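Local coordinates for glycoside hydrolase family 16 protein (Akkermansia muciniphila, PDB 6T2N) that probably cleaves mucin O-glycans internally as an endo-acting beta-galactosidase of glycoside hydrolase family 16, beginning mucin breakdown in the gut, at residues W52-G57 against Y298-Q303; N142-R147 against M229-D234. All blocks are in the same frame, centred on the assembly; numbering follows the deposited sequence.

Interaction 1 (W52-G57 against Y298-Q303); sequences WVYVWG and YVRFYQ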
loop_
_atom_site.group_PDB
_atom_site.type_symbol
_atom_site.label_atom_id
_atom_site.label_comp_id
_atom_site.label_asym_id
_atom_site.label_seq_id
_atom_site.Cartn_x
_atom_site.Cartn_y
_atom_site.Cartn_z
ATOM N N TRP A 52 -14.443 -15.442 11.285
ATOM C CA TRP A 52 -14.044 -14.047 10.980
ATOM C C TRP A 52 -15.212 -13.125 11.315
ATOM O O TRP A 52 -16.341 -13.621 11.398
ATOM C CB TRP A 52 -13.712 -13.916 9.499
ATOM C CG TRP A 52 -12.488 -14.671 9.104
ATOM C CD1 TRP A 52 -12.417 -15.830 8.391
ATOM C CD2 TRP A 52 -11.138 -14.296 9.397
ATOM N NE1 TRP A 52 -11.110 -16.192 8.204
ATOM C CE2 TRP A 52 -10.305 -15.269 8.807
ATOM C CE3 TRP A 52 -10.568 -13.223 10.082
ATOM C CZ2 TRP A 52 -8.922 -15.230 8.910
ATOM C CZ3 TRP A 52 -9.196 -13.170 10.167
ATOM C CH2 TRP A 52 -8.389 -14.175 9.611
ATOM N N VAL A 53 -14.972 -11.826 11.468
ATOM C CA VAL A 53 -16.079 -10.838 11.593
ATOM C C VAL A 53 -15.531 -9.471 11.184
ATOM O O VAL A 53 -14.399 -9.147 11.664
ATOM C CB VAL A 53 -16.781 -10.840 12.976
ATOM C CG1 VAL A 53 -15.861 -11.022 14.165
ATOM C CG2 VAL A 53 -17.622 -9.590 13.179
ATOM N N TYR A 54 -16.290 -8.783 10.292
ATOM C CA TYR A 54 -16.041 -7.416 9.770
ATOM C C TYR A 54 -15.726 -6.522 10.961
ATOM O O TYR A 54 -16.404 -6.599 11.986
ATOM C CB TYR A 54 -17.248 -6.842 9.007
ATOM C CG TYR A 54 -16.977 -5.678 8.071
ATOM C CD1 TYR A 54 -16.419 -5.897 6.826
ATOM C CD2 TYR A 54 -17.288 -4.365 8.393
ATOM C CE1 TYR A 54 -16.156 -4.860 5.944
ATOM C CE2 TYR A 54 -17.048 -3.314 7.510
ATOM C CZ TYR A 54 -16.481 -3.555 6.266
ATOM O OH TYR A 54 -16.198 -2.574 5.329
ATOM N N VAL A 55 -14.690 -5.712 10.814
ATOM C CA VAL A 55 -14.198 -4.779 11.868
ATOM C C VAL A 55 -14.085 -3.370 11.278
ATOM O O VAL A 55 -14.257 -2.421 12.056
ATOM C CB VAL A 55 -12.845 -5.239 12.454
ATOM C CG1 VAL A 55 -12.534 -4.487 13.740
ATOM C CG2 VAL A 55 -12.785 -6.749 12.688
ATOM N N TRP A 56 -13.765 -3.239 9.983
ATOM C CA TRP A 56 -13.505 -1.927 9.336
ATOM C C TRP A 56 -13.435 -2.102 7.823
ATOM O O TRP A 56 -13.026 -3.194 7.358
ATOM C CB TRP A 56 -12.219 -1.320 9.904
ATOM C CG TRP A 56 -11.907 0.102 9.543
ATOM C CD1 TRP A 56 -12.117 1.211 10.313
ATOM C CD2 TRP A 56 -11.214 0.569 8.371
ATOM N NE1 TRP A 56 -11.641 2.333 9.690
ATOM C CE2 TRP A 56 -11.066 1.964 8.506
ATOM C CE3 TRP A 56 -10.690 -0.062 7.239
ATOM C CZ2 TRP A 56 -10.418 2.730 7.549
ATOM C CZ3 TRP A 56 -10.046 0.692 6.293
ATOM C CH2 TRP A 56 -9.908 2.070 6.455
ATOM N N GLY A 57 -13.857 -1.062 7.096
ATOM C CA GLY A 57 -13.732 -1.017 5.631
ATOM C C GLY A 57 -14.618 0.026 4.953
ATOM O O GLY A 57 -15.028 1.074 5.542
ATOM N N TYR A 298 -13.396 -2.370 -3.082
ATOM C CA TYR A 298 -13.624 -2.341 -1.618
ATOM C C TYR A 298 -12.352 -2.630 -0.814
ATOM O O TYR A 298 -11.327 -3.158 -1.326
ATOM C CB TYR A 298 -14.767 -3.281 -1.224
ATOM C CG TYR A 298 -14.580 -4.734 -1.559
ATOM C CD1 TYR A 298 -13.636 -5.524 -0.905
ATOM C CD2 TYR A 298 -15.376 -5.344 -2.510
ATOM C CE1 TYR A 298 -13.491 -6.875 -1.202
ATOM C CE2 TYR A 298 -15.252 -6.694 -2.810
ATOM C CZ TYR A 298 -14.309 -7.460 -2.155
ATOM O OH TYR A 298 -14.181 -8.763 -2.495
ATOM N N VAL A 299 -12.441 -2.217 0.444
ATOM C CA VAL A 299 -11.463 -2.530 1.514
ATOM C C VAL A 299 -12.263 -3.069 2.691
ATOM O O VAL A 299 -13.144 -2.342 3.171
ATOM C CB VAL A 299 -10.637 -1.287 1.869
ATOM C CG1 VAL A 299 -9.704 -1.545 3.052
ATOM C CG2 VAL A 299 -9.885 -0.783 0.642
ATOM N N ARG A 300 -12.021 -4.328 3.063
ATOM C CA ARG A 300 -12.665 -5.018 4.211
ATOM C C ARG A 300 -11.600 -5.661 5.080
ATOM O O ARG A 300 -10.842 -6.529 4.558
ATOM C CB ARG A 300 -13.585 -6.105 3.693
ATOM C CG ARG A 300 -14.549 -5.565 2.658
ATOM C CD ARG A 300 -15.401 -6.691 2.146
ATOM N NE ARG A 300 -16.422 -6.224 1.226
ATOM C CZ ARG A 300 -16.946 -6.973 0.279
ATOM N NH1 ARG A 300 -16.544 -8.213 0.095
ATOM N NH2 ARG A 300 -17.882 -6.497 -0.498
ATOM N N PHE A 301 -11.546 -5.214 6.333
ATOM C CA PHE A 301 -10.701 -5.783 7.409
ATOM C C PHE A 301 -11.553 -6.686 8.306
ATOM O O PHE A 301 -12.581 -6.163 8.789
ATOM C CB PHE A 301 -10.120 -4.659 8.255
ATOM C CG PHE A 301 -9.170 -5.161 9.303
ATOM C CD1 PHE A 301 -8.139 -6.023 8.965
ATOM C CD2 PHE A 301 -9.286 -4.755 10.616
ATOM C CE1 PHE A 301 -7.227 -6.454 9.905
ATOM C CE2 PHE A 301 -8.355 -5.163 11.553
ATOM C CZ PHE A 301 -7.330 -6.005 11.195
ATOM N N TYR A 302 -11.159 -7.956 8.507
ATOM C CA TYR A 302 -11.826 -8.922 9.441
ATOM C C TYR A 302 -10.860 -9.494 10.507
ATOM O O TYR A 302 -9.636 -9.583 10.257
ATOM C CB TYR A 302 -12.417 -10.120 8.694
ATOM C CG TYR A 302 -13.445 -9.843 7.625
ATOM C CD1 TYR A 302 -13.064 -9.449 6.351
ATOM C CD2 TYR A 302 -14.793 -10.056 7.855
ATOM C CE1 TYR A 302 -13.992 -9.245 5.341
ATOM C CE2 TYR A 302 -15.733 -9.860 6.858
ATOM C CZ TYR A 302 -15.334 -9.460 5.594
ATOM O OH TYR A 302 -16.242 -9.251 4.593
ATOM N N GLN A 303 -11.407 -9.918 11.656
ATOM C CA GLN A 303 -10.652 -10.478 12.826
ATOM C C GLN A 303 -11.431 -11.615 13.516
ATOM O O GLN A 303 -12.603 -11.428 13.870
ATOM C CB GLN A 303 -10.374 -9.392 13.882
ATOM C CG GLN A 303 -9.270 -8.391 13.478
ATOM C CD GLN A 303 -8.860 -7.406 14.645
ATOM O OE1 GLN A 303 -9.875 -7.002 15.340
ATOM N NE2 GLN A 303 -7.521 -6.946 14.745
#

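Interaction 2 (N142-R147 against M229-D234); sequences NFMFGR and MEWDKD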
loop_
_atom_site.group_PDB
_atom_site.type_symbol
_atom_site.label_atom_id
_atom_site.label_comp_id
_atom_site.label_asym_id
_atom_site.label_seq_id
_atom_site.Cartn_x
_atom_site.Cartn_y
_atom_site.Cartn_z
ATOM N N ASN A 142 -5.200 2.049 12.154
ATOM C CA ASN A 142 -4.089 1.058 12.232
ATOM C C ASN A 142 -4.672 -0.342 12.282
ATOM O O ASN A 142 -5.704 -0.496 12.877
ATOM C CB ASN A 142 -3.270 1.226 13.492
ATOM C CG ASN A 142 -2.666 2.596 13.569
ATOM O OD1 ASN A 142 -2.274 3.010 14.648
ATOM N ND2 ASN A 142 -2.600 3.294 12.441
ATOM N N PHE A 143 -4.023 -1.302 11.649
ATOM C CA PHE A 143 -4.459 -2.717 11.631
ATOM C C PHE A 143 -3.432 -3.516 12.411
ATOM O O PHE A 143 -2.238 -3.194 12.233
ATOM C CB PHE A 143 -4.572 -3.211 10.190
ATOM C CG PHE A 143 -5.436 -2.333 9.329
ATOM C CD1 PHE A 143 -6.811 -2.494 9.319
ATOM C CD2 PHE A 143 -4.875 -1.330 8.557
ATOM C CE1 PHE A 143 -7.612 -1.668 8.542
ATOM C CE2 PHE A 143 -5.679 -0.500 7.791
ATOM C CZ PHE A 143 -7.043 -0.668 7.794
ATOM N N MET A 144 -3.864 -4.463 13.254
ATOM C CA MET A 144 -2.920 -5.423 13.930
ATOM C C MET A 144 -3.511 -6.819 14.062
ATOM O O MET A 144 -4.223 -7.082 14.981
ATOM C CB MET A 144 -2.488 -4.967 15.317
ATOM C CG MET A 144 -1.281 -5.712 15.775
ATOM S SD MET A 144 -0.441 -4.799 17.077
ATOM C CE MET A 144 0.238 -6.158 18.035
ATOM N N PHE A 145 -3.158 -7.662 13.129
ATOM C CA PHE A 145 -3.672 -9.036 12.968
ATOM C C PHE A 145 -5.066 -8.900 12.329
ATOM O O PHE A 145 -6.036 -8.170 12.808
ATOM C CB PHE A 145 -3.598 -9.879 14.272
ATOM C CG PHE A 145 -2.251 -9.882 14.971
ATOM C CD1 PHE A 145 -1.073 -9.937 14.239
ATOM C CD2 PHE A 145 -2.169 -9.773 16.342
ATOM C CE1 PHE A 145 0.150 -9.837 14.859
ATOM C CE2 PHE A 145 -0.939 -9.698 16.967
ATOM C CZ PHE A 145 0.218 -9.745 16.222
ATOM N N GLY A 146 -5.194 -9.638 11.246
ATOM C CA GLY A 146 -6.514 -10.060 10.786
ATOM C C GLY A 146 -6.389 -10.335 9.330
ATOM O O GLY A 146 -5.263 -10.497 8.869
ATOM N N ARG A 147 -7.511 -10.335 8.646
ATOM C CA ARG A 147 -7.564 -10.584 7.200
ATOM C C ARG A 147 -8.040 -9.292 6.571
ATOM O O ARG A 147 -9.117 -8.786 6.993
ATOM C CB ARG A 147 -8.532 -11.725 6.891
ATOM C CG ARG A 147 -8.804 -11.910 5.406
ATOM C CD ARG A 147 -10.088 -12.665 5.226
ATOM N NE ARG A 147 -10.249 -13.082 3.847
ATOM C CZ ARG A 147 -9.644 -14.127 3.303
ATOM N NH1 ARG A 147 -8.798 -14.857 4.007
ATOM N NH2 ARG A 147 -9.860 -14.430 2.044
ATOM N N MET A 229 -4.486 -10.284 2.593
ATOM C CA MET A 229 -3.434 -10.511 3.588
ATOM C C MET A 229 -4.080 -11.153 4.824
ATOM O O MET A 229 -4.852 -10.474 5.498
ATOM C CB MET A 229 -2.789 -9.178 3.958
ATOM C CG MET A 229 -1.852 -9.344 5.109
ATOM S SD MET A 229 -1.128 -7.838 5.766
ATOM C CE MET A 229 -2.549 -7.166 6.623
ATOM N N GLU A 230 -3.782 -12.421 5.128
ATOM C CA GLU A 230 -4.028 -13.031 6.478
ATOM C C GLU A 230 -2.757 -12.828 7.327
ATOM O O GLU A 230 -1.653 -12.976 6.753
ATOM C CB GLU A 230 -4.441 -14.507 6.352
ATOM C CG GLU A 230 -5.887 -14.739 5.934
ATOM C CD GLU A 230 -6.387 -16.180 5.877
ATOM O OE1 GLU A 230 -5.548 -17.110 5.809
ATOM O OE2 GLU A 230 -7.624 -16.384 5.922
ATOM N N TRP A 231 -2.901 -12.511 8.625
ATOM C CA TRP A 231 -1.812 -12.041 9.530
ATOM C C TRP A 231 -2.139 -12.418 10.982
ATOM O O TRP A 231 -3.072 -11.837 11.547
ATOM C CB TRP A 231 -1.647 -10.521 9.329
ATOM C CG TRP A 231 -0.698 -9.781 10.225
ATOM C CD1 TRP A 231 0.389 -10.292 10.859
ATOM C CD2 TRP A 231 -0.701 -8.379 10.539
ATOM N NE1 TRP A 231 1.045 -9.317 11.555
ATOM C CE2 TRP A 231 0.391 -8.131 11.385
ATOM C CE3 TRP A 231 -1.522 -7.298 10.215
ATOM C CZ2 TRP A 231 0.686 -6.866 11.893
ATOM C CZ3 TRP A 231 -1.233 -6.039 10.712
ATOM C CH2 TRP A 231 -0.133 -5.825 11.536
ATOM N N ASP A 232 -1.461 -13.440 11.506
ATOM C CA ASP A 232 -1.255 -13.746 12.946
ATOM C C ASP A 232 0.046 -13.146 13.479
ATOM O O ASP A 232 0.851 -12.620 12.705
ATOM C CB ASP A 232 -0.847 -15.189 13.103
ATOM C CG ASP A 232 -1.908 -16.278 12.729
ATOM O OD1 ASP A 232 -2.965 -16.384 13.437
ATOM O OD2 ASP A 232 -1.540 -17.115 11.864
ATOM N N LYS A 233 0.322 -13.406 14.745
ATOM C CA LYS A 233 1.666 -13.265 15.350
ATOM C C LYS A 233 2.664 -14.437 15.004
ATOM O O LYS A 233 3.846 -14.250 15.483
ATOM C CB LYS A 233 1.579 -13.496 16.841
ATOM C CG LYS A 233 1.437 -14.986 17.140
ATOM C CD LYS A 233 1.095 -15.327 18.587
ATOM C CE LYS A 233 0.379 -16.644 18.682
ATOM N NZ LYS A 233 0.798 -17.302 19.916
ATOM N N ASP A 234 2.187 -15.383 14.156
ATOM C CA ASP A 234 3.066 -16.482 13.692
ATOM C C ASP A 234 3.393 -16.390 12.191
ATOM O O ASP A 234 4.540 -16.829 11.845
ATOM C CB ASP A 234 2.452 -17.832 14.020
ATOM C CG ASP A 234 2.723 -18.288 15.446
ATOM O OD1 ASP A 234 3.913 -18.342 15.868
ATOM O OD2 ASP A 234 1.747 -18.581 16.135
#

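Interaction 1 (W52-G57 against Y298-Q303)
Val-55 and Trp-56 both face Phe-301, which puts a classic beta bulge into this antiparallel pairing: Tyr-54 sits opposite Tyr-302, yet Trp-56 pairs with Phe-301, a shift of one residue. The bonds bear this out. Phe-301 O receives Val-55 N at 3.0 Å, in the plane of the carbonyl, and a weaker, longer bond from Trp-56 N, while Phe-301 N reaches Trp-56 O at 2.7 Å. At the other end of the pairing, Gln-303 N donates to Val-53 O with an N-H...O angle of 163°. On the Tyr-54 face, the side chain of Tyr-302 starts with CB packed 3.9 Å from Trp-52 CE3. Its first torsion (chi1 -58°) sets CG beside its own backbone N, and from there the ring runs under the first segment: CG and CD2 lie against the Val-53 to Tyr-54 peptide, CE2 is near Tyr-54 CA, and CZ lies 3.9 Å from Tyr-54 CD1. The terminal OH goes on to the carbonyl of Pro-45. The Tyr-54 ring turns its edge to the face of the Tyr-302 ring, the two planes 82° apart. The same Tyr-54 edge also rests on the aliphatic base of Arg-300, whose guanidinium is drawn off to a salt bridge with Glu-59, a residue of the calcium site. On the other face, Phe-301 and Trp-56 each make an edge-to-face pair with Phe-143, which ties the bulge to the interior of the family 16 beta-sandwich. Val-55, the first of the two bulge residues, holds CG1 anti to its backbone N, which leaves CG2 over the residue just past the strand end, 3.8 Å from Gln-303 CB.

Interaction 2 (N142-R147 against M229-D234)
The backbones of Phe-145 to Arg-147 and Glu-230 to Trp-231 run antiparallel but pair loosely, and two CA-H...O contacts mark the approach: Phe-145 CA to Trp-231 O and Arg-147 CA to Met-229 O, each 3.2 Å. Gly-146 lies between them with a backbone conformation that would jam a CB against the preceding carbonyl, so the position calls for glycine. Trp-231 has the largest share of any residue in the contact. Its CG stands anti to the backbone N (chi1 174°), which lays the indole beneath the bend at Met-144 and Phe-145. Phe-145 N sits 3.3 Å above the Trp-231 indole plane, offset toward the rim, while Phe-143 O meets the rim at CZ3. The Phe-145 ring turns its edge to the Trp-231 indole face, the planes 76° apart, and its CE1 lies 3.5 Å from Trp-231 NE1, whose N-H is bonded to the carbonyl of Phe-263. Met-144 CG lies over the centre of one face of the Phe-145 ring, and the backbone N of Lys-233 over the rim of the opposite face. A leucine in place of Trp-231 would probably leave the Phe-145 edge without its aromatic face and the Phe-263 carbonyl without its donor. Farther along, Arg-147 NH1 forms a salt bridge with Glu-230 OE2 at 2.7 Å, edge-on from the guanidinium, and Arg-147 NE has a second carboxylate in Glu-149. The contact joins strand 146-153 to strand 225-231, with strand 235-240 on the latter's far side and helix 305-311 packed on Phe-145 and Asp-232.

In the fold
Interactions 1 and 2 have centres about 11 Å apart and meet within one antiparallel sheet, where strands 292-302 and 146-153 are neighbours. Two probable hydrogen bonds join them: Tyr-302 N to Arg-147 O and Gln-303 NE2 to Phe-145 O, both 2.7 Å. Phe-301 CZ packs on the same Phe-145 carbonyl oxygen. Trp-52 likewise reaches Arg-147 and Glu-230, so the salt-bridged pair has an indole beside it. The calcium ion lies near interaction 1, about 7 Å from the side chain of Arg-300; Glu-59, Gly-98 and Asp-297 make up the recorded metal site.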